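Local coordinates for protein 5-carboxymethyl-2-hydroxymuconate semialdehyde dehydrogenase (Thermus thermophilus, PDB 2D4E) that probably catalyses the NAD-dependent oxidation of 5-carboxymethyl-2-hydroxymuconate semialdehyde to the corresponding acid, as a member of the aldehyde dehydrogenase family, at residues A58-A69 against V225-L236; A163-P171 against V237-T248. One frame throughout, in Å; residues are numbered along the deposited sequence.

Contact 1 (A58-A69 against V225-L236); sequences AARGGEREVDRA and VQGFGEEAGAAL. With NAD (nicotinamide-adenine-dinucleotide), chain K.
Over one face of the Arg60 guanidinium sits the ring-edge carbon CE1 of Phe228, 3.3 Å from Arg60 CZ, while the carboxylate of Glu231 meets the same guanidinium at its edge, in plane. The ring is turned 62° from the guanidinium, so it presents its edge to the flat ion, not its face. Glu231 lies almost coplanar with Arg60, and the two form a side-on, two-pronged salt bridge: Arg60 NE gives its hydrogen to Glu231 OE2 at 2.9 Å and Arg60 NH2 to OE1 at 2.6 Å, both nearly straight and both on syn lone pairs. Arg60 can stretch this far because its chain is fully extended, with CG anti to the backbone N (chi1 -175°). A water ties the Gly61 carbonyl to Glu231 OE2 and to Phe228 N, adding a second link beside the ion pair.

Next along the chain, Gly61 N donates to Gln226 O at 2.7 Å, and a side chain at Gly61 would collide with Gln226 O and Val225 CG1; glycine lets the two backbones come this close. Glu65 OE2 accepts from the N-H of Gly62, the N-cap of helix 63-80, as the return half of a capping box would; glycine has no side chain to supply the other half. That helix runs beside helix 229-238, their short segments crossing at -31°, and Val66 fills the seam: its CG2 rests on Ala235 CB at 3.8 Å, and its CG1 faces Leu236 CA. Small alanines suit this close approach. Ala69 CB meets Val225 CG2 at 3.6 Å.

The turn after Gly227 opens helix 229-238, whose Gly229 and Gly233 touch the bound NAD. A salt bridge at the partly exposed rim and an apolar seam inside join this cofactor-binding helix to the 58-69 segment, and the charge of Glu231 is probably balanced by Arg60.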
loop_
_atom_site.group_PDB
_atom_site.type_symbol
_atom_site.label_atom_id
_atom_site.label_comp_id
_atom_site.label_asym_id
_atom_site.label_seq_id
_atom_site.Cartn_x
_atom_site.Cartn_y
_atom_site.Cartn_z
ATOM N N ALA C 58 10.038 -40.916 -20.581
ATOM C CA ALA C 58 10.703 -39.668 -20.247
ATOM C C ALA C 58 12.051 -39.993 -19.617
ATOM O O ALA C 58 12.182 -40.994 -18.910
ATOM C CB ALA C 58 9.845 -38.861 -19.273
ATOM N N ALA C 59 13.049 -39.149 -19.874
ATOM C CA ALA C 59 14.388 -39.349 -19.321
ATOM C C ALA C 59 14.344 -39.419 -17.794
ATOM O O ALA C 59 13.684 -38.606 -17.141
ATOM C CB ALA C 59 15.310 -38.222 -19.767
ATOM N N ARG C 60 15.051 -40.390 -17.226
ATOM C CA ARG C 60 15.080 -40.561 -15.781
ATOM C C ARG C 60 16.243 -39.781 -15.187
ATOM O O ARG C 60 17.350 -40.300 -15.058
ATOM C CB ARG C 60 15.202 -42.046 -15.433
ATOM C CG ARG C 60 15.122 -42.350 -13.948
ATOM C CD ARG C 60 14.998 -43.841 -13.709
ATOM N NE ARG C 60 14.971 -44.169 -12.287
ATOM C CZ ARG C 60 14.778 -45.393 -11.807
ATOM N NH1 ARG C 60 14.594 -46.412 -12.635
ATOM N NH2 ARG C 60 14.773 -45.602 -10.499
ATOM N N GLY C 61 15.976 -38.531 -14.823
ATOM C CA GLY C 61 17.008 -37.671 -14.267
ATOM C C GLY C 61 17.413 -37.965 -12.837
ATOM O O GLY C 61 16.599 -38.398 -12.021
ATOM N N GLY C 62 18.687 -37.722 -12.542
ATOM C CA GLY C 62 19.212 -37.954 -11.207
ATOM C C GLY C 62 20.088 -36.800 -10.755
ATOM O O GLY C 62 20.030 -35.712 -11.330
ATOM N N GLU C 63 20.906 -37.039 -9.732
ATOM C CA GLU C 63 21.801 -36.026 -9.181
ATOM C C GLU C 63 22.623 -35.291 -10.225
ATOM O O GLU C 63 22.811 -34.084 -10.129
ATOM C CB GLU C 63 22.765 -36.656 -8.177
ATOM C CG GLU C 63 22.101 -37.330 -6.995
ATOM C CD GLU C 63 23.111 -37.903 -6.013
ATOM O OE1 GLU C 63 22.687 -38.560 -5.036
ATOM O OE2 GLU C 63 24.329 -37.695 -6.215
ATOM N N ARG C 64 23.126 -36.027 -11.210
ATOM C CA ARG C 64 23.949 -35.442 -12.264
ATOM C C ARG C 64 23.201 -34.477 -13.172
ATOM O O ARG C 64 23.717 -33.417 -13.523
ATOM C CB ARG C 64 24.585 -36.548 -13.110
ATOM C CG ARG C 64 25.880 -37.083 -12.539
ATOM C CD ARG C 64 26.466 -38.173 -13.419
ATOM N NE ARG C 64 27.893 -38.341 -13.165
ATOM C CZ ARG C 64 28.819 -37.438 -13.480
ATOM N NH1 ARG C 64 28.473 -36.303 -14.079
ATOM N NH2 ARG C 64 30.095 -37.674 -13.207
ATOM N N GLU C 65 21.991 -34.845 -13.567
ATOM C CA GLU C 65 21.210 -33.971 -14.430
ATOM C C GLU C 65 20.785 -32.744 -13.623
ATOM O O GLU C 65 20.806 -31.610 -14.120
ATOM C CB GLU C 65 19.993 -34.724 -14.986
ATOM C CG GLU C 65 20.356 -35.820 -16.003
ATOM C CD GLU C 65 21.019 -37.044 -15.376
ATOM O OE1 GLU C 65 21.763 -37.745 -16.098
ATOM O OE2 GLU C 65 20.787 -37.318 -14.172
ATOM N N VAL C 66 20.426 -32.968 -12.365
ATOM C CA VAL C 66 20.021 -31.869 -11.500
ATOM C C VAL C 66 21.195 -30.913 -11.285
ATOM O O VAL C 66 21.024 -29.692 -11.323
ATOM C CB VAL C 66 19.513 -32.391 -10.136
ATOM C CG1 VAL C 66 19.321 -31.227 -9.153
ATOM C CG2 VAL C 66 18.197 -33.123 -10.336
ATOM N N ASP C 67 22.389 -31.464 -11.074
ATOM C CA ASP C 67 23.568 -30.629 -10.856
ATOM C C ASP C 67 23.818 -29.724 -12.067
ATOM O O ASP C 67 24.076 -28.533 -11.920
ATOM C CB ASP C 67 24.792 -31.508 -10.568
ATOM C CG ASP C 67 26.043 -30.695 -10.286
ATOM O OD1 ASP C 67 26.003 -29.804 -9.416
ATOM O OD2 ASP C 67 27.075 -30.949 -10.934
ATOM N N ARG C 68 23.721 -30.288 -13.268
ATOM C CA ARG C 68 23.923 -29.513 -14.484
ATOM C C ARG C 68 22.850 -28.431 -14.641
ATOM O O ARG C 68 23.147 -27.312 -15.055
ATOM C CB ARG C 68 23.923 -30.440 -15.703
ATOM C CG ARG C 68 25.180 -31.290 -15.836
ATOM C CD ARG C 68 24.966 -32.468 -16.789
ATOM N NE ARG C 68 24.590 -32.038 -18.135
ATOM C CZ ARG C 68 24.170 -32.859 -19.096
ATOM N NH1 ARG C 68 24.067 -34.164 -18.866
ATOM N NH2 ARG C 68 23.849 -32.374 -20.289
ATOM N N ALA C 69 21.603 -28.766 -14.309
ATOM C CA ALA C 69 20.499 -27.809 -14.416
ATOM C C ALA C 69 20.678 -26.660 -13.431
ATOM O O ALA C 69 20.490 -25.498 -13.784
ATOM C CB ALA C 69 19.168 -28.504 -14.156
ATOM N N VAL C 225 14.164 -31.024 -15.609
ATOM C CA VAL C 225 14.734 -32.325 -15.290
ATOM C C VAL C 225 13.588 -33.275 -14.951
ATOM O O VAL C 225 12.883 -33.079 -13.963
ATOM C CB VAL C 225 15.701 -32.260 -14.088
ATOM C CG1 VAL C 225 16.285 -33.640 -13.829
ATOM C CG2 VAL C 225 16.822 -31.267 -14.364
ATOM N N GLN C 226 13.397 -34.286 -15.791
ATOM C CA GLN C 226 12.344 -35.271 -15.581
ATOM C C GLN C 226 12.866 -36.321 -14.612
ATOM O O GLN C 226 14.070 -36.583 -14.560
ATOM C CB GLN C 226 11.972 -35.941 -16.906
ATOM C CG GLN C 226 11.424 -34.999 -17.952
ATOM C CD GLN C 226 9.957 -34.676 -17.741
ATOM O OE1 GLN C 226 9.390 -34.967 -16.689
ATOM N NE2 GLN C 226 9.338 -34.065 -18.745
ATOM N N GLY C 227 11.972 -36.928 -13.840
ATOM C CA GLY C 227 12.422 -37.947 -12.909
ATOM C C GLY C 227 11.567 -38.123 -11.675
ATOM O O GLY C 227 10.644 -37.345 -11.421
ATOM N N PHE C 228 11.893 -39.150 -10.900
ATOM C CA PHE C 228 11.164 -39.482 -9.683
ATOM C C PHE C 228 11.428 -38.495 -8.552
ATOM O O PHE C 228 12.488 -37.872 -8.491
ATOM C CB PHE C 228 11.540 -40.898 -9.236
ATOM C CG PHE C 228 11.230 -41.958 -10.257
ATOM C CD1 PHE C 228 12.058 -43.068 -10.396
ATOM C CD2 PHE C 228 10.102 -41.858 -11.071
ATOM C CE1 PHE C 228 11.768 -44.067 -11.335
ATOM C CE2 PHE C 228 9.803 -42.848 -12.008
ATOM C CZ PHE C 228 10.638 -43.955 -12.142
ATOM N N GLY C 229 10.458 -38.365 -7.654
ATOM C CA GLY C 229 10.594 -37.456 -6.529
ATOM C C GLY C 229 11.800 -37.735 -5.648
ATOM O O GLY C 229 12.539 -36.814 -5.281
ATOM N N GLU C 230 12.003 -39.005 -5.307
ATOM C CA GLU C 230 13.119 -39.399 -4.458
ATOM C C GLU C 230 14.470 -39.288 -5.157
ATOM O O GLU C 230 15.510 -39.304 -4.507
ATOM C CB GLU C 230 12.917 -40.827 -3.948
ATOM C CG GLU C 230 12.002 -40.929 -2.744
ATOM C CD GLU C 230 11.679 -42.368 -2.370
ATOM O OE1 GLU C 230 12.596 -43.223 -2.403
ATOM O OE2 GLU C 230 10.507 -42.641 -2.034
ATOM N N GLU C 231 14.456 -39.167 -6.478
ATOM C CA GLU C 231 15.702 -39.055 -7.225
ATOM C C GLU C 231 15.948 -37.617 -7.680
ATOM O O GLU C 231 16.648 -36.867 -7.009
ATOM C CB GLU C 231 15.688 -40.026 -8.416
ATOM C CG GLU C 231 15.594 -41.492 -7.975
ATOM C CD GLU C 231 15.575 -42.500 -9.120
ATOM O OE1 GLU C 231 15.496 -43.709 -8.820
ATOM O OE2 GLU C 231 15.635 -42.103 -10.308
ATOM N N ALA C 232 15.368 -37.228 -8.808
ATOM C CA ALA C 232 15.545 -35.872 -9.315
ATOM C C ALA C 232 14.983 -34.836 -8.336
ATOM O O ALA C 232 15.590 -33.788 -8.112
ATOM C CB ALA C 232 14.864 -35.733 -10.671
ATOM N N GLY C 233 13.822 -35.129 -7.757
ATOM C CA GLY C 233 13.215 -34.201 -6.820
ATOM C C GLY C 233 14.087 -33.886 -5.617
ATOM O O GLY C 233 14.403 -32.725 -5.352
ATOM N N ALA C 234 14.469 -34.919 -4.876
ATOM C CA ALA C 234 15.301 -34.736 -3.696
ATOM C C ALA C 234 16.648 -34.118 -4.039
ATOM O O ALA C 234 17.212 -33.391 -3.232
ATOM C CB ALA C 234 15.504 -36.066 -2.980
ATOM N N ALA C 235 17.172 -34.401 -5.231
ATOM C CA ALA C 235 18.464 -33.833 -5.621
ATOM C C ALA C 235 18.328 -32.322 -5.821
ATOM O O ALA C 235 19.234 -31.558 -5.489
ATOM C CB ALA C 235 18.975 -34.491 -6.899
ATOM N N LEU C 236 17.191 -31.895 -6.363
ATOM C CA LEU C 236 16.955 -30.469 -6.587
ATOM C C LEU C 236 16.814 -29.748 -5.242
ATOM O O LEU C 236 17.364 -28.664 -5.044
ATOM C CB LEU C 236 15.694 -30.261 -7.439
ATOM C CG LEU C 236 15.256 -28.814 -7.731
ATOM C CD1 LEU C 236 16.410 -28.010 -8.305
ATOM C CD2 LEU C 236 14.077 -28.819 -8.695
HETATM P PA NAD K . 3.555 -35.581 -4.456
HETATM O O1A NAD K . 4.110 -36.905 -4.198
HETATM O O2A NAD K . 3.817 -34.643 -3.351
HETATM O O5B NAD K . 4.134 -34.877 -5.799
HETATM C C5B NAD K . 4.523 -33.469 -5.920
HETATM C C4B NAD K . 5.947 -33.419 -6.428
HETATM O O4B NAD K . 6.741 -33.884 -5.314
HETATM C C3B NAD K . 6.267 -34.414 -7.579
HETATM O O3B NAD K . 6.853 -33.722 -8.702
HETATM C C2B NAD K . 7.208 -35.422 -6.900
HETATM O O2B NAD K . 8.173 -36.003 -7.806
HETATM C C1B NAD K . 7.829 -34.574 -5.808
HETATM N N9A NAD K . 8.376 -35.374 -4.727
HETATM C C8A NAD K . 7.867 -36.512 -4.129
HETATM N N7A NAD K . 8.651 -37.005 -3.142
HETATM C C5A NAD K . 9.721 -36.109 -3.125
HETATM C C6A NAD K . 10.913 -36.052 -2.309
HETATM N N6A NAD K . 11.190 -36.948 -1.358
HETATM N N1A NAD K . 11.785 -35.003 -2.563
HETATM C C2A NAD K . 11.491 -34.074 -3.557
HETATM N N3A NAD K . 10.429 -34.049 -4.351
HETATM C C4A NAD K . 9.570 -35.092 -4.092
HETATM O O3 NAD K . 2.067 -35.760 -4.720
HETATM P PN NAD K . 1.020 -35.540 -5.890
HETATM O O1N NAD K . 0.333 -36.838 -6.055
HETATM O O2N NAD K . 1.719 -35.015 -7.074
HETATM O O5D NAD K . 0.158 -34.568 -5.046
HETATM C C5D NAD K . -1.205 -34.258 -5.205
HETATM C C4D NAD K . -1.289 -33.353 -4.016
HETATM O O4D NAD K . -0.941 -31.990 -4.344
HETATM C C3D NAD K . -2.599 -33.357 -3.241
HETATM O O3D NAD K . -2.409 -33.538 -1.824
HETATM C C2D NAD K . -3.174 -31.996 -3.630
HETATM O O2D NAD K . -4.095 -31.524 -2.624
HETATM C C1D NAD K . -1.917 -31.168 -3.778
HETATM N N1N NAD K . -2.108 -29.956 -4.592
HETATM C C2N NAD K . -2.130 -28.796 -3.832
HETATM C C3N NAD K . -2.322 -27.611 -4.527
HETATM C C7N NAD K . -2.388 -26.270 -3.811
HETATM O O7N NAD K . -2.554 -25.265 -4.479
HETATM N N7N NAD K . -2.275 -26.213 -2.472
HETATM C C4N NAD K . -2.496 -27.595 -5.987
HETATM C C5N NAD K . -2.449 -28.865 -6.631
HETATM C C6N NAD K . -2.263 -30.071 -6.012
HETATM O O HOH W 1 14.367 -40.041 -11.739
#

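Contact 2 (A163-P171 against V237-T248); sequences AGPVGIITP and VAHPLVPLLTLT. With NAD (nicotinamide-adenine-dinucleotide), chain K.
With chi1 near -53° and the chain extended beyond CG1, Ile169 sends CD1 across to Val237 CG2, 3.6 Å away, and turns CG2 to the adenosine ribose of NAD, 3.5 Å from its C1B. Thr246 places OG1 between its backbone N and carbonyl carbon (chi1 66°), alongside Ile168 and 3.4 Å from Ile168 CG2, and CG2 against Val166. A water links Thr246 OG1 with the Ile169 carbonyl.

Strands 166-169 and 244-248 run parallel, with Ile169 on one face of the sheet and Val166, Ile168 and Thr246 on the other. Gly167 N binds Leu244 O at 2.7 Å, almost straight, and Thr246 N to Gly167 O, Ile169 N to Thr246 O and Thr248 N to Ile169 O continue the alternation. Gly167 suits its place because a side chain would strike Leu245 CD2 and crowd Val242 CG1. Before the strands begin, Ala163 CB packs on Leu244 CD2; at their carboxyl ends Pro171 CD lies 3.5 Å from Thr248 CB.

Shortening Ile169 to an alanine would probably leave a gap beside Val237 CG2, where CD1 now packs, and strip the methyl from the adenosine ribose.

There too the Thr170 carbonyl accepts a hydrogen bond from NAD O3B at 2.5 Å, and Thr248 CG2 approaches the nicotinamide ring, 3.3 Å from C4N. Cofactor lying across the carboxyl ends of a five-stranded parallel sheet is the Rossmann-like variant characteristic of the NAD-binding domain of aldehyde dehydrogenases.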
loop_
_atom_site.group_PDB
_atom_site.type_symbol
_atom_site.label_atom_id
_atom_site.label_comp_id
_atom_site.label_asym_id
_atom_site.label_seq_id
_atom_site.Cartn_x
_atom_site.Cartn_y
_atom_site.Cartn_z
ATOM N N ALA C 163 15.430 -12.831 -5.794
ATOM C CA ALA C 163 15.995 -13.664 -4.730
ATOM C C ALA C 163 16.986 -14.746 -5.172
ATOM O O ALA C 163 17.903 -15.086 -4.423
ATOM C CB ALA C 163 14.870 -14.285 -3.916
ATOM N N GLY C 164 16.804 -15.289 -6.374
ATOM C CA GLY C 164 17.705 -16.322 -6.863
ATOM C C GLY C 164 17.012 -17.469 -7.583
ATOM O O GLY C 164 15.785 -17.524 -7.608
ATOM N N PRO C 165 17.773 -18.407 -8.179
ATOM C CA PRO C 165 17.201 -19.552 -8.897
ATOM C C PRO C 165 16.104 -20.257 -8.089
ATOM O O PRO C 165 16.219 -20.421 -6.868
ATOM C CB PRO C 165 18.415 -20.447 -9.141
ATOM C CG PRO C 165 19.527 -19.446 -9.312
ATOM C CD PRO C 165 19.249 -18.452 -8.205
ATOM N N VAL C 166 15.048 -20.677 -8.779
ATOM C CA VAL C 166 13.930 -21.340 -8.127
ATOM C C VAL C 166 13.723 -22.773 -8.608
ATOM O O VAL C 166 13.607 -23.028 -9.803
ATOM C CB VAL C 166 12.609 -20.559 -8.359
ATOM C CG1 VAL C 166 11.471 -21.190 -7.535
ATOM C CG2 VAL C 166 12.797 -19.093 -7.982
ATOM N N GLY C 167 13.690 -23.704 -7.660
ATOM C CA GLY C 167 13.451 -25.096 -7.981
ATOM C C GLY C 167 11.951 -25.271 -7.850
ATOM O O GLY C 167 11.399 -25.106 -6.754
ATOM N N ILE C 168 11.294 -25.590 -8.962
ATOM C CA ILE C 168 9.842 -25.745 -8.997
ATOM C C ILE C 168 9.454 -27.217 -9.126
ATOM O O ILE C 168 9.703 -27.851 -10.153
ATOM C CB ILE C 168 9.265 -24.902 -10.179
ATOM C CG1 ILE C 168 9.668 -23.436 -9.984
ATOM C CG2 ILE C 168 7.745 -25.036 -10.270
ATOM C CD1 ILE C 168 9.261 -22.499 -11.111
ATOM N N ILE C 169 8.860 -27.757 -8.063
ATOM C CA ILE C 169 8.446 -29.163 -8.015
ATOM C C ILE C 169 6.911 -29.240 -8.007
ATOM O O ILE C 169 6.256 -28.796 -7.062
ATOM C CB ILE C 169 9.052 -29.836 -6.767
ATOM C CG1 ILE C 169 10.569 -29.608 -6.756
ATOM C CG2 ILE C 169 8.771 -31.309 -6.774
ATOM C CD1 ILE C 169 11.275 -30.137 -5.526
ATOM N N THR C 170 6.348 -29.819 -9.066
ATOM C CA THR C 170 4.898 -29.882 -9.243
ATOM C C THR C 170 4.225 -31.257 -9.228
ATOM O O THR C 170 4.878 -32.279 -9.409
ATOM C CB THR C 170 4.541 -29.172 -10.546
ATOM O OG1 THR C 170 5.380 -29.673 -11.596
ATOM C CG2 THR C 170 4.777 -27.675 -10.407
ATOM N N PRO C 171 2.892 -31.283 -9.024
ATOM C CA PRO C 171 2.072 -32.501 -8.968
ATOM C C PRO C 171 1.591 -33.010 -10.322
ATOM O O PRO C 171 1.666 -32.304 -11.328
ATOM C CB PRO C 171 0.922 -32.086 -8.062
ATOM C CG PRO C 171 0.691 -30.674 -8.492
ATOM C CD PRO C 171 2.095 -30.105 -8.625
ATOM N N VAL C 237 16.082 -30.357 -4.315
ATOM C CA VAL C 237 15.890 -29.761 -3.001
ATOM C C VAL C 237 17.216 -29.626 -2.261
ATOM O O VAL C 237 17.440 -28.658 -1.539
ATOM C CB VAL C 237 14.920 -30.604 -2.145
ATOM C CG1 VAL C 237 14.822 -30.030 -0.741
ATOM C CG2 VAL C 237 13.542 -30.622 -2.800
ATOM N N ALA C 238 18.101 -30.593 -2.459
ATOM C CA ALA C 238 19.398 -30.584 -1.790
ATOM C C ALA C 238 20.468 -29.721 -2.433
ATOM O O ALA C 238 21.456 -29.396 -1.779
ATOM C CB ALA C 238 19.922 -32.013 -1.659
ATOM N N HIS C 239 20.284 -29.332 -3.691
ATOM C CA HIS C 239 21.318 -28.555 -4.371
ATOM C C HIS C 239 21.555 -27.153 -3.825
ATOM O O HIS C 239 20.636 -26.336 -3.745
ATOM C CB HIS C 239 21.045 -28.478 -5.872
ATOM C CG HIS C 239 22.279 -28.237 -6.683
ATOM N ND1 HIS C 239 23.011 -27.072 -6.594
ATOM C CD2 HIS C 239 22.947 -29.037 -7.549
ATOM C CE1 HIS C 239 24.077 -27.166 -7.368
ATOM N NE2 HIS C 239 24.063 -28.348 -7.958
ATOM N N PRO C 240 22.814 -26.852 -3.469
ATOM C CA PRO C 240 23.249 -25.565 -2.918
ATOM C C PRO C 240 23.124 -24.343 -3.823
ATOM O O PRO C 240 23.230 -23.213 -3.346
ATOM C CB PRO C 240 24.700 -25.836 -2.504
ATOM C CG PRO C 240 25.156 -26.837 -3.508
ATOM C CD PRO C 240 23.957 -27.774 -3.612
ATOM N N LEU C 241 22.899 -24.542 -5.116
ATOM C CA LEU C 241 22.778 -23.393 -6.006
ATOM C C LEU C 241 21.328 -22.969 -6.276
ATOM O O LEU C 241 21.085 -22.026 -7.026
ATOM C CB LEU C 241 23.499 -23.668 -7.330
ATOM C CG LEU C 241 25.016 -23.867 -7.230
ATOM C CD1 LEU C 241 25.588 -24.103 -8.618
ATOM C CD2 LEU C 241 25.668 -22.649 -6.586
ATOM N N VAL C 242 20.371 -23.662 -5.664
ATOM C CA VAL C 242 18.955 -23.334 -5.846
ATOM C C VAL C 242 18.381 -22.949 -4.484
ATOM O O VAL C 242 17.780 -23.768 -3.788
ATOM C CB VAL C 242 18.181 -24.539 -6.433
ATOM C CG1 VAL C 242 16.727 -24.154 -6.699
ATOM C CG2 VAL C 242 18.854 -25.002 -7.722
ATOM N N PRO C 243 18.551 -21.673 -4.094
ATOM C CA PRO C 243 18.076 -21.144 -2.812
ATOM C C PRO C 243 16.571 -21.129 -2.576
ATOM O O PRO C 243 16.127 -21.192 -1.430
ATOM C CB PRO C 243 18.694 -19.748 -2.774
ATOM C CG PRO C 243 18.673 -19.346 -4.219
ATOM C CD PRO C 243 19.129 -20.601 -4.929
ATOM N N LEU C 244 15.788 -21.053 -3.648
ATOM C CA LEU C 244 14.331 -21.029 -3.524
ATOM C C LEU C 244 13.668 -22.298 -4.061
ATOM O O LEU C 244 14.082 -22.854 -5.085
ATOM C CB LEU C 244 13.758 -19.805 -4.247
ATOM C CG LEU C 244 13.685 -18.486 -3.469
ATOM C CD1 LEU C 244 15.074 -18.056 -2.972
ATOM C CD2 LEU C 244 13.074 -17.423 -4.376
ATOM N N LEU C 245 12.629 -22.744 -3.366
ATOM C CA LEU C 245 11.911 -23.948 -3.755
ATOM C C LEU C 245 10.406 -23.783 -3.644
ATOM O O LEU C 245 9.912 -23.359 -2.608
ATOM C CB LEU C 245 12.305 -25.119 -2.852
ATOM C CG LEU C 245 13.732 -25.657 -2.809
ATOM C CD1 LEU C 245 13.830 -26.664 -1.676
ATOM C CD2 LEU C 245 14.101 -26.307 -4.138
ATOM N N THR C 246 9.675 -24.095 -4.708
ATOM C CA THR C 246 8.223 -24.039 -4.624
ATOM C C THR C 246 7.795 -25.500 -4.657
ATOM O O THR C 246 8.379 -26.313 -5.372
ATOM C CB THR C 246 7.560 -23.308 -5.824
ATOM O OG1 THR C 246 7.765 -24.064 -7.021
ATOM C CG2 THR C 246 8.141 -21.910 -5.998
ATOM N N LEU C 247 6.797 -25.846 -3.862
ATOM C CA LEU C 247 6.316 -27.210 -3.844
ATOM C C LEU C 247 4.807 -27.233 -3.847
ATOM O O LEU C 247 4.152 -26.554 -3.055
ATOM C CB LEU C 247 6.829 -27.963 -2.615
ATOM C CG LEU C 247 6.182 -29.339 -2.404
ATOM C CD1 LEU C 247 6.502 -30.266 -3.577
ATOM C CD2 LEU C 247 6.684 -29.942 -1.105
ATOM N N THR C 248 4.260 -28.013 -4.764
ATOM C CA THR C 248 2.828 -28.179 -4.868
ATOM C C THR C 248 2.643 -29.691 -4.826
ATOM O O THR C 248 2.970 -30.397 -5.782
ATOM C CB THR C 248 2.300 -27.589 -6.181
ATOM O OG1 THR C 248 2.622 -26.194 -6.236
ATOM C CG2 THR C 248 0.796 -27.737 -6.263
HETATM P PA NAD K . 3.555 -35.581 -4.456
HETATM O O1A NAD K . 4.110 -36.905 -4.198
HETATM O O2A NAD K . 3.817 -34.643 -3.351
HETATM O O5B NAD K . 4.134 -34.877 -5.799
HETATM C C5B NAD K . 4.523 -33.469 -5.920
HETATM C C4B NAD K . 5.947 -33.419 -6.428
HETATM O O4B NAD K . 6.741 -33.884 -5.314
HETATM C C3B NAD K . 6.267 -34.414 -7.579
HETATM O O3B NAD K . 6.853 -33.722 -8.702
HETATM C C2B NAD K . 7.208 -35.422 -6.900
HETATM O O2B NAD K . 8.173 -36.003 -7.806
HETATM C C1B NAD K . 7.829 -34.574 -5.808
HETATM N N9A NAD K . 8.376 -35.374 -4.727
HETATM C C8A NAD K . 7.867 -36.512 -4.129
HETATM N N7A NAD K . 8.651 -37.005 -3.142
HETATM C C5A NAD K . 9.721 -36.109 -3.125
HETATM C C6A NAD K . 10.913 -36.052 -2.309
HETATM N N6A NAD K . 11.190 -36.948 -1.358
HETATM N N1A NAD K . 11.785 -35.003 -2.563
HETATM C C2A NAD K . 11.491 -34.074 -3.557
HETATM N N3A NAD K . 10.429 -34.049 -4.351
HETATM C C4A NAD K . 9.570 -35.092 -4.092
HETATM O O3 NAD K . 2.067 -35.760 -4.720
HETATM P PN NAD K . 1.020 -35.540 -5.890
HETATM O O1N NAD K . 0.333 -36.838 -6.055
HETATM O O2N NAD K . 1.719 -35.015 -7.074
HETATM O O5D NAD K . 0.158 -34.568 -5.046
HETATM C C5D NAD K . -1.205 -34.258 -5.205
HETATM C C4D NAD K . -1.289 -33.353 -4.016
HETATM O O4D NAD K . -0.941 -31.990 -4.344
HETATM C C3D NAD K . -2.599 -33.357 -3.241
HETATM O O3D NAD K . -2.409 -33.538 -1.824
HETATM C C2D NAD K . -3.174 -31.996 -3.630
HETATM O O2D NAD K . -4.095 -31.524 -2.624
HETATM C C1D NAD K . -1.917 -31.168 -3.778
HETATM N N1N NAD K . -2.108 -29.956 -4.592
HETATM C C2N NAD K . -2.130 -28.796 -3.832
HETATM C C3N NAD K . -2.322 -27.611 -4.527
HETATM C C7N NAD K . -2.388 -26.270 -3.811
HETATM O O7N NAD K . -2.554 -25.265 -4.479
HETATM N N7N NAD K . -2.275 -26.213 -2.472
HETATM C C4N NAD K . -2.496 -27.595 -5.987
HETATM C C5N NAD K . -2.449 -28.865 -6.631
HETATM C C6N NAD K . -2.263 -30.071 -6.012
HETATM O O HOH W 2 5.674 -26.022 -7.013
#

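How the contacts relate
Contact 1 and contact 2 have centres 12 Å apart and share helix 229-238, whose start belongs to the first and whose last residues, Val237 and Ala238, belong to the second. They meet directly where Leu236 CD2 packs on Gly167 CA at 3.8 Å and where Asp67 OD1 lies 2.8 Å from His239 NE2, probably a hydrogen bond. The same NAD touches both: contact 1 offers the helix that borders the adenine, with Gly233 C 3.3 Å from NAD C2A, and contact 2 supplies the strand ends that meet the adenosine ribose and the nicotinamide. Helix 63-80 thus backs the helix, which in turn lies on the five-stranded parallel sheet.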